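Local structure of stromal cell-derived factor 2-like protein (3MAL) at residues I86-M91 / V144-I149; L97-H102 / I149-Y154. The protein takes part in endoplasmic reticulum protein quality control and the unfolded protein response, working with ERDJ3B and BiP in the accumulation of the immune receptor EFR. All blocks are in the same frame, centred on the assembly; numbering follows the deposited sequence.

How the interactions relate
Coming from the N terminus, the chain runs through 86-91 on a barrel strand, then through 97-102 on the strand that follows it. After strands 110-115 and 127-131, with loops between, it returns through 144-149 and goes straight on into 149-154. The segments therefore alternate, and the two closures cross: interaction 1 closes a loop of 52 residues, interaction 2 one of 46. Ile149 belongs to both. Interaction 1 joins two strands of the barrel; interaction 2 joins the end of strand 96-100 and its corner to the loop after strand 143-148. Probable hydrogen bonds link them, Leu88 O to Leu97 N at 2.9 Å and His148 N to Gly153 O at 2.7 Å.

Interaction 1: I86-M91 / V144-I149; sequences IRLQHM and VRLQHI
Leu146 meets Ile86 and Leu88 with its two methyl branches, one for each partner. The CD1 branch points at Leu88: these two leucines come together end to end, with 3.9 Å between Leu88 CD1 and Leu146 CD1. The CD2 branch instead finds a side chain lying across its path. Ile86 and Leu146 lie roughly perpendicular, and the end carbon Ile86 CD1 comes to 3.8 Å from Leu146 CD2. Because the Ile86 CB bond does not itself aim at strand 143-148, the reach comes from the torsions: CG1 sits between the backbone N and the carbonyl carbon, and an extended chi2 of 173° carries CD1 forward. The two leucines have nearly the same shape, each with CG beside its own backbone N and turned from the carbonyl carbon, chi1 -70° in Leu88 and -68° in Leu146. They occupy matching places in Arg-Leu-Gln-His sequences of the second and third MIR repeats, consistent with the internal pseudo-symmetry of a beta-trefoil. All three side chains are buried and the contact is wholly apolar. The backbones stay well apart, Ile86 CA and Leu146 CA being 9.1 Å from each other, as expected of strands that are not sheet partners. Strand 127-131 runs between them in the six-stranded barrel, so the methyls meet inside the barrel. Leu129 of that strand packs on Leu146, Trp64 and Val66 of strand 64-67 lie against Leu88, Leu97 of strand 96-100 adds to the same surface, and Val80 and Trp138 from loops cover Ile86.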
ATOM      1  N   ILE A  86       2.482  -3.766   9.320  1.00  8.79           N
ATOM      2  CA  ILE A  86       3.035  -4.434   8.139  1.00  8.36           C
ATOM      3  C   ILE A  86       3.827  -3.460   7.258  1.00  7.78           C
ATOM      4  O   ILE A  86       3.774  -2.220   7.442  1.00  7.43           O
ATOM      5  CB  ILE A  86       1.936  -5.141   7.245  1.00  8.50           C
ATOM      6  CG1 ILE A  86       1.065  -4.103   6.503  1.00  9.13           C
ATOM      7  CG2 ILE A  86       1.081  -6.132   8.070  1.00  7.84           C
ATOM      8  CD1 ILE A  86       0.084  -4.717   5.476  1.00  8.90           C
ATOM      9  N   ARG A  87       4.571  -4.043   6.322  1.00  7.61           N
ATOM     10  CA  ARG A  87       5.268  -3.304   5.270  1.00  7.12           C
ATOM     11  C   ARG A  87       4.784  -3.907   3.933  1.00  7.38           C
ATOM     12  O   ARG A  87       4.436  -5.100   3.865  1.00  5.81           O
ATOM     13  CB  ARG A  87       6.789  -3.437   5.422  1.00  7.02           C
ATOM     14  CG  ARG A  87       7.357  -2.787   6.710  1.00  9.59           C
ATOM     15  CD  ARG A  87       8.897  -2.821   6.793  1.00  7.28           C
ATOM     16  NE  ARG A  87       9.400  -4.179   6.879  1.00  8.47           N
ATOM     17  CZ  ARG A  87      10.656  -4.550   6.656  1.00 11.39           C
ATOM     18  NH1 ARG A  87      11.586  -3.665   6.320  1.00 10.02           N
ATOM     19  NH2 ARG A  87      10.966  -5.830   6.728  1.00 10.71           N
ATOM     20  N   LEU A  88       4.730  -3.080   2.890  1.00  7.01           N
ATOM     21  CA  LEU A  88       4.414  -3.555   1.556  1.00  6.97           C
ATOM     22  C   LEU A  88       5.588  -3.209   0.671  1.00  6.56           C
ATOM     23  O   LEU A  88       5.889  -2.045   0.468  1.00  6.22           O
ATOM     24  CB  LEU A  88       3.110  -2.914   1.016  1.00  7.00           C
ATOM     25  CG  LEU A  88       1.826  -3.374   1.711  1.00  9.22           C
ATOM     26  CD1 LEU A  88       0.649  -2.498   1.234  1.00  9.01           C
ATOM     27  CD2 LEU A  88       1.553  -4.865   1.419  1.00  9.82           C
ATOM     28  N   GLN A  89       6.282  -4.231   0.172  1.00  7.28           N
ATOM     29  CA  GLN A  89       7.464  -3.969  -0.646  1.00  7.59           C
ATOM     30  C   GLN A  89       7.089  -4.175  -2.104  1.00  7.01           C
ATOM     31  O   GLN A  89       6.580  -5.217  -2.458  1.00  8.08           O
ATOM     32  CB  GLN A  89       8.622  -4.889  -0.244  1.00  8.44           C
ATOM     33  CG  GLN A  89       9.930  -4.517  -0.953  1.00  8.52           C
ATOM     34  CD  GLN A  89      11.096  -5.422  -0.557  1.00 11.34           C
ATOM     35  OE1 GLN A  89      10.911  -6.611  -0.255  1.00 12.76           O
ATOM     36  NE2 GLN A  89      12.305  -4.865  -0.582  1.00  8.71           N
ATOM     37  N   HIS A  90       7.361  -3.176  -2.935  1.00  7.06           N
ATOM     38  CA  HIS A  90       7.082  -3.213  -4.365  1.00  7.24           C
ATOM     39  C   HIS A  90       7.970  -4.277  -5.000  1.00  7.76           C
ATOM     40  O   HIS A  90       9.196  -4.237  -4.851  1.00  7.90           O
ATOM     41  CB  HIS A  90       7.372  -1.829  -4.978  1.00  6.71           C
ATOM     42  CG  HIS A  90       6.850  -1.651  -6.371  1.00  6.64           C
ATOM     43  ND1 HIS A  90       7.673  -1.343  -7.439  1.00  7.70           N
ATOM     44  CD2 HIS A  90       5.590  -1.707  -6.871  1.00  5.70           C
ATOM     45  CE1 HIS A  90       6.944  -1.230  -8.536  1.00  6.61           C
ATOM     46  NE2 HIS A  90       5.679  -1.455  -8.222  1.00  5.15           N
ATOM     47  N   MET A  91       7.361  -5.227  -5.705  1.00  7.66           N
ATOM     48  CA  MET A  91       8.117  -6.362  -6.221  1.00  7.95           C
ATOM     49  C   MET A  91       9.147  -5.946  -7.261  1.00  8.29           C
ATOM     50  O   MET A  91      10.273  -6.450  -7.262  1.00  8.74           O
ATOM     51  CB  MET A  91       7.199  -7.418  -6.823  1.00  8.96           C
ATOM     52  CG  MET A  91       6.593  -8.398  -5.832  1.00 11.34           C
ATOM     53  SD  MET A  91       5.796  -9.784  -6.707  1.00 14.63           S
ATOM     54  CE  MET A  91       7.183 -10.783  -7.188  1.00 14.08           C
ATOM     55  N   VAL A 144     -10.622  -3.415   3.918  1.00  9.22           N
ATOM     56  CA  VAL A 144      -9.591  -3.056   4.909  1.00  8.29           C
ATOM     57  C   VAL A 144      -9.183  -1.601   4.705  1.00  8.29           C
ATOM     58  O   VAL A 144      -9.458  -0.993   3.661  1.00  7.91           O
ATOM     59  CB  VAL A 144      -8.295  -3.967   4.806  1.00  7.28           C
ATOM     60  CG1 VAL A 144      -8.646  -5.451   4.957  1.00  6.16           C
ATOM     61  CG2 VAL A 144      -7.531  -3.725   3.475  1.00  6.02           C
ATOM     62  N   ARG A 145      -8.518  -1.051   5.712  1.00  8.96           N
ATOM     63  CA  ARG A 145      -7.831   0.239   5.572  1.00  8.67           C
ATOM     64  C   ARG A 145      -6.399  -0.037   5.967  1.00  8.66           C
ATOM     65  O   ARG A 145      -6.136  -1.005   6.688  1.00  9.26           O
ATOM     66  CB  ARG A 145      -8.441   1.297   6.503  1.00  8.49           C
ATOM     67  CG  ARG A 145      -9.898   1.632   6.189  1.00  9.86           C
ATOM     68  CD  ARG A 145     -10.421   2.858   6.984  1.00 14.82           C
ATOM     69  NE  ARG A 145     -11.866   2.726   7.217  1.00 20.53           N
ATOM     70  CZ  ARG A 145     -12.821   3.232   6.446  1.00 19.24           C
ATOM     71  NH1 ARG A 145     -12.533   3.944   5.380  1.00 22.36           N
ATOM     72  NH2 ARG A 145     -14.076   3.042   6.769  1.00 22.65           N
ATOM     73  N   LEU A 146      -5.478   0.795   5.491  1.00  8.91           N
ATOM     74  CA  LEU A 146      -4.086   0.770   5.957  1.00  8.31           C
ATOM     75  C   LEU A 146      -3.743   2.153   6.506  1.00  9.04           C
ATOM     76  O   LEU A 146      -3.771   3.160   5.783  1.00  7.90           O
ATOM     77  CB  LEU A 146      -3.154   0.402   4.809  1.00  8.76           C
ATOM     78  CG  LEU A 146      -3.259  -1.031   4.280  1.00  9.71           C
ATOM     79  CD1 LEU A 146      -2.602  -1.105   2.935  1.00 11.87           C
ATOM     80  CD2 LEU A 146      -2.625  -2.008   5.260  1.00 12.44           C
ATOM     81  N   GLN A 147      -3.424   2.194   7.790  1.00  9.64           N
ATOM     82  CA  GLN A 147      -3.127   3.459   8.460  1.00  9.91           C
ATOM     83  C   GLN A 147      -1.631   3.618   8.715  1.00  9.82           C
ATOM     84  O   GLN A 147      -1.005   2.799   9.382  1.00  9.83           O
ATOM     85  CB  GLN A 147      -3.930   3.604   9.756  1.00  9.97           C
ATOM     86  CG  GLN A 147      -3.788   5.006  10.369  1.00 11.08           C
ATOM     87  CD  GLN A 147      -4.539   5.188  11.667  1.00 15.23           C
ATOM     88  OE1 GLN A 147      -4.770   4.228  12.409  1.00 14.27           O
ATOM     89  NE2 GLN A 147      -4.936   6.436  11.951  1.00 13.89           N
ATOM     90  N   HIS A 148      -1.060   4.680   8.162  1.00  9.83           N
ATOM     91  CA  HIS A 148       0.356   4.920   8.314  1.00 10.38           C
ATOM     92  C   HIS A 148       0.632   5.181   9.801  1.00 10.26           C
ATOM     93  O   HIS A 148       0.024   6.072  10.388  1.00 12.25           O
ATOM     94  CB  HIS A 148       0.771   6.100   7.431  1.00  9.94           C
ATOM     95  CG  HIS A 148       2.257   6.344   7.382  1.00 10.22           C
ATOM     96  ND1 HIS A 148       2.848   7.461   7.935  1.00 10.86           N
ATOM     97  CD2 HIS A 148       3.261   5.628   6.824  1.00  6.54           C
ATOM     98  CE1 HIS A 148       4.155   7.418   7.729  1.00  9.80           C
ATOM     99  NE2 HIS A 148       4.431   6.318   7.053  1.00  8.44           N
ATOM    100  N   ILE A 149       1.515   4.391  10.400  1.00 10.35           N
ATOM    101  CA  ILE A 149       1.834   4.514  11.845  1.00 11.73           C
ATOM    102  C   ILE A 149       2.319   5.918  12.243  1.00 11.82           C
ATOM    103  O   ILE A 149       1.761   6.515  13.168  1.00 11.84           O
ATOM    104  CB  ILE A 149       2.887   3.471  12.341  1.00 11.22           C
ATOM    105  CG1 ILE A 149       2.414   2.025  12.133  1.00 10.84           C
ATOM    106  CG2 ILE A 149       3.298   3.752  13.837  1.00 12.14           C
ATOM    107  CD1 ILE A 149       1.190   1.601  12.934  1.00 11.56           C
TER

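Interaction 2: L97-H102 / I149-Y154; sequences LHSHLH and IDTSGY
The His100 ring has one face met by the edge of the His102 ring, while the residue touches Thr151 through its backbone, its CB bond pointing away from the 149-154 loop and His100 CA resting 3.9 Å from Thr151 CG2. His100 CD2 lies at the edge of the His98 ring, in the plane of that ring. His98 in turn stacks on Phe115. The methyl of Thr151 also meets the exposed Leu101, with Leu101 CD2 at 3.9 Å from Thr151 CG2; the two side chains run alongside each other with opposed directions. Leu101 is the centre of an inverse gamma turn, closed by a weak bond from His102 N to His100 O, and here the chain turns the corner after strand 96-100. The opposing loop joins barrel strand 143-148 to strand 154-161 in the beta-trefoil, and an ST turn shapes it. With chi1 at 58°, Thr151 OG1 stands between its backbone N and carbonyl carbon, where it takes a fairly straight bond from Gly153 N, 3.3 Å long at 163°. His148 ND1 bonds to the same oxygen and so ties the turn to the strand before it; the pairing recurs at the end of strand 85-90, where His90 ND1 bonds to Thr93 OG1. The hydroxyls of Ser99 and Thr151 do not bond directly, since Ser99 OG and Thr151 OG1 are 4.3 Å apart. A water spans them, donating to Ser99 OG at 2.9 Å and lying 3.1 Å from Thr151 OG1, while Ser99 OG also bonds to Glu111 O of strand 110-115.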
ATOM      1  N   LEU A  97       6.472   0.812   0.490  1.00  7.36           N
ATOM      2  CA  LEU A  97       5.356   1.772   0.607  1.00  7.11           C
ATOM      3  C   LEU A  97       5.596   2.689   1.832  1.00  6.85           C
ATOM      4  O   LEU A  97       5.822   2.202   2.939  1.00  6.94           O
ATOM      5  CB  LEU A  97       4.016   1.029   0.764  1.00  6.93           C
ATOM      6  CG  LEU A  97       2.790   1.952   0.656  1.00  7.70           C
ATOM      7  CD1 LEU A  97       2.718   2.585  -0.757  1.00  8.03           C
ATOM      8  CD2 LEU A  97       1.472   1.229   1.062  1.00  7.90           C
ATOM      9  N   HIS A  98       5.544   4.000   1.628  1.00  6.67           N
ATOM     10  CA  HIS A  98       6.121   4.967   2.596  1.00  7.61           C
ATOM     11  C   HIS A  98       5.247   6.219   2.689  1.00  8.15           C
ATOM     12  O   HIS A  98       4.605   6.628   1.712  1.00  7.00           O
ATOM     13  CB  HIS A  98       7.531   5.366   2.113  1.00  7.05           C
ATOM     14  CG  HIS A  98       8.374   6.126   3.107  1.00  7.61           C
ATOM     15  ND1 HIS A  98       9.138   5.504   4.077  1.00  9.65           N
ATOM     16  CD2 HIS A  98       8.656   7.451   3.204  1.00  6.09           C
ATOM     17  CE1 HIS A  98       9.820   6.418   4.752  1.00  8.56           C
ATOM     18  NE2 HIS A  98       9.544   7.604   4.242  1.00  9.51           N
ATOM     19  N   SER A  99       5.237   6.832   3.847  1.00  8.72           N
ATOM     20  CA  SER A  99       4.634   8.172   4.044  1.00  9.49           C
ATOM     21  C   SER A  99       5.452   9.039   5.040  1.00 10.92           C
ATOM     22  O   SER A  99       6.425   8.603   5.552  1.00 11.15           O
ATOM     23  CB  SER A  99       3.103   8.254   4.238  1.00  8.90           C
ATOM     24  OG  SER A  99       2.519   9.520   4.092  1.00  8.38           O
ATOM     25  N   HIS A 100       5.035  10.297   5.170  1.00 11.71           N
ATOM     26  CA  HIS A 100       5.747  11.349   5.813  1.00 12.72           C
ATOM     27  C   HIS A 100       5.024  12.698   5.588  1.00 13.33           C
ATOM     28  O   HIS A 100       4.016  12.770   4.971  1.00 12.31           O
ATOM     29  CB  HIS A 100       7.185  11.380   5.340  1.00 13.08           C
ATOM     30  CG  HIS A 100       7.388  11.264   3.858  1.00 12.81           C
ATOM     31  ND1 HIS A 100       6.389  11.400   2.924  1.00 14.21           N
ATOM     32  CD2 HIS A 100       8.510  11.004   3.155  1.00 11.29           C
ATOM     33  CE1 HIS A 100       6.892  11.278   1.717  1.00 12.78           C
ATOM     34  NE2 HIS A 100       8.178  11.032   1.827  1.00 15.80           N
ATOM     35  N   LEU A 101       5.556  13.740   6.180  1.00 14.24           N
ATOM     36  CA  LEU A 101       4.886  15.011   6.142  1.00 15.39           C
ATOM     37  C   LEU A 101       5.304  15.858   4.959  1.00 16.53           C
ATOM     38  O   LEU A 101       5.846  16.929   5.142  1.00 18.19           O
ATOM     39  CB  LEU A 101       5.043  15.788   7.452  1.00 15.45           C
ATOM     40  CG  LEU A 101       4.636  15.147   8.777  1.00 17.06           C
ATOM     41  CD1 LEU A 101       5.085  15.875  10.028  1.00 19.71           C
ATOM     42  CD2 LEU A 101       3.225  14.864   8.858  1.00 18.35           C
ATOM     43  N   HIS A 102       5.105  15.357   3.770  1.00 15.95           N
ATOM     44  CA  HIS A 102       5.303  16.144   2.563  1.00 15.53           C
ATOM     45  C   HIS A 102       3.941  16.221   1.894  1.00 14.60           C
ATOM     46  O   HIS A 102       3.104  15.334   2.103  1.00 14.10           O
ATOM     47  CB  HIS A 102       6.300  15.453   1.619  1.00 16.21           C
ATOM     48  CG  HIS A 102       7.725  15.680   1.987  1.00 18.37           C
ATOM     49  ND1 HIS A 102       8.497  14.734   2.638  1.00 19.68           N
ATOM     50  CD2 HIS A 102       8.525  16.755   1.801  1.00 18.07           C
ATOM     51  CE1 HIS A 102       9.710  15.220   2.833  1.00 18.55           C
ATOM     52  NE2 HIS A 102       9.756  16.438   2.322  1.00 20.46           N
ATOM     53  N   ILE A 149       1.515   4.391  10.400  1.00 10.35           N
ATOM     54  CA  ILE A 149       1.834   4.514  11.845  1.00 11.73           C
ATOM     55  C   ILE A 149       2.319   5.918  12.243  1.00 11.82           C
ATOM     56  O   ILE A 149       1.761   6.515  13.168  1.00 11.84           O
ATOM     57  CB  ILE A 149       2.887   3.471  12.341  1.00 11.22           C
ATOM     58  CG1 ILE A 149       2.414   2.025  12.133  1.00 10.84           C
ATOM     59  CG2 ILE A 149       3.298   3.752  13.837  1.00 12.14           C
ATOM     60  CD1 ILE A 149       1.190   1.601  12.934  1.00 11.56           C
ATOM     61  N   ASP A 150       3.313   6.453  11.525  1.00 12.31           N
ATOM     62  CA  ASP A 150       3.994   7.688  11.949  1.00 13.20           C
ATOM     63  C   ASP A 150       3.169   8.955  11.793  1.00 13.41           C
ATOM     64  O   ASP A 150       3.297   9.879  12.607  1.00 13.58           O
ATOM     65  CB  ASP A 150       5.376   7.833  11.267  1.00 13.44           C
ATOM     66  CG  ASP A 150       6.422   6.893  11.866  1.00 13.96           C
ATOM     67  OD1 ASP A 150       6.147   6.314  12.930  1.00 13.67           O
ATOM     68  OD2 ASP A 150       7.507   6.707  11.283  1.00 12.45           O
ATOM     69  N   THR A 151       2.329   9.005  10.758  1.00 13.04           N
ATOM     70  CA  THR A 151       1.519  10.185  10.480  1.00 12.58           C
ATOM     71  C   THR A 151       0.048  10.011  10.826  1.00 12.64           C
ATOM     72  O   THR A 151      -0.688  10.989  10.854  1.00 12.71           O
ATOM     73  CB  THR A 151       1.567  10.587   8.982  1.00 13.29           C
ATOM     74  OG1 THR A 151       1.114   9.487   8.183  1.00 12.29           O
ATOM     75  CG2 THR A 151       2.968  11.004   8.547  1.00 12.21           C
ATOM     76  N   SER A 152      -0.386   8.772  11.055  1.00 11.79           N
ATOM     77  CA  SER A 152      -1.808   8.436  11.193  1.00 11.44           C
ATOM     78  C   SER A 152      -2.664   8.636   9.918  1.00 11.03           C
ATOM     79  O   SER A 152      -3.888   8.569   9.993  1.00 12.37           O
ATOM     80  CB  SER A 152      -2.445   9.176  12.389  1.00 12.44           C
ATOM     81  OG  SER A 152      -1.801   8.834  13.584  1.00 12.61           O
ATOM     82  N   GLY A 153      -2.033   8.841   8.759  1.00 10.28           N
ATOM     83  CA  GLY A 153      -2.755   8.935   7.484  1.00  9.95           C
ATOM     84  C   GLY A 153      -3.297   7.590   6.982  1.00  9.81           C
ATOM     85  O   GLY A 153      -2.578   6.584   7.020  1.00 10.69           O
ATOM     86  N   TYR A 154      -4.558   7.541   6.552  1.00  9.06           N
ATOM     87  CA  TYR A 154      -5.083   6.348   5.880  1.00  8.33           C
ATOM     88  C   TYR A 154      -4.661   6.428   4.424  1.00  8.27           C
ATOM     89  O   TYR A 154      -4.789   7.489   3.802  1.00  7.96           O
ATOM     90  CB  TYR A 154      -6.619   6.275   5.963  1.00  8.76           C
ATOM     91  CG  TYR A 154      -7.103   6.169   7.371  1.00  9.30           C
ATOM     92  CD1 TYR A 154      -6.992   4.959   8.065  1.00  9.41           C
ATOM     93  CD2 TYR A 154      -7.615   7.282   8.042  1.00  9.77           C
ATOM     94  CE1 TYR A 154      -7.426   4.836   9.371  1.00 12.69           C
ATOM     95  CE2 TYR A 154      -8.061   7.167   9.366  1.00 12.70           C
ATOM     96  CZ  TYR A 154      -7.947   5.930  10.024  1.00 13.15           C
ATOM     97  OH  TYR A 154      -8.353   5.763  11.335  1.00 13.33           O
TER
HETATM   98  O   HOH W   1      -0.044   8.901   5.330  1.00 11.77           O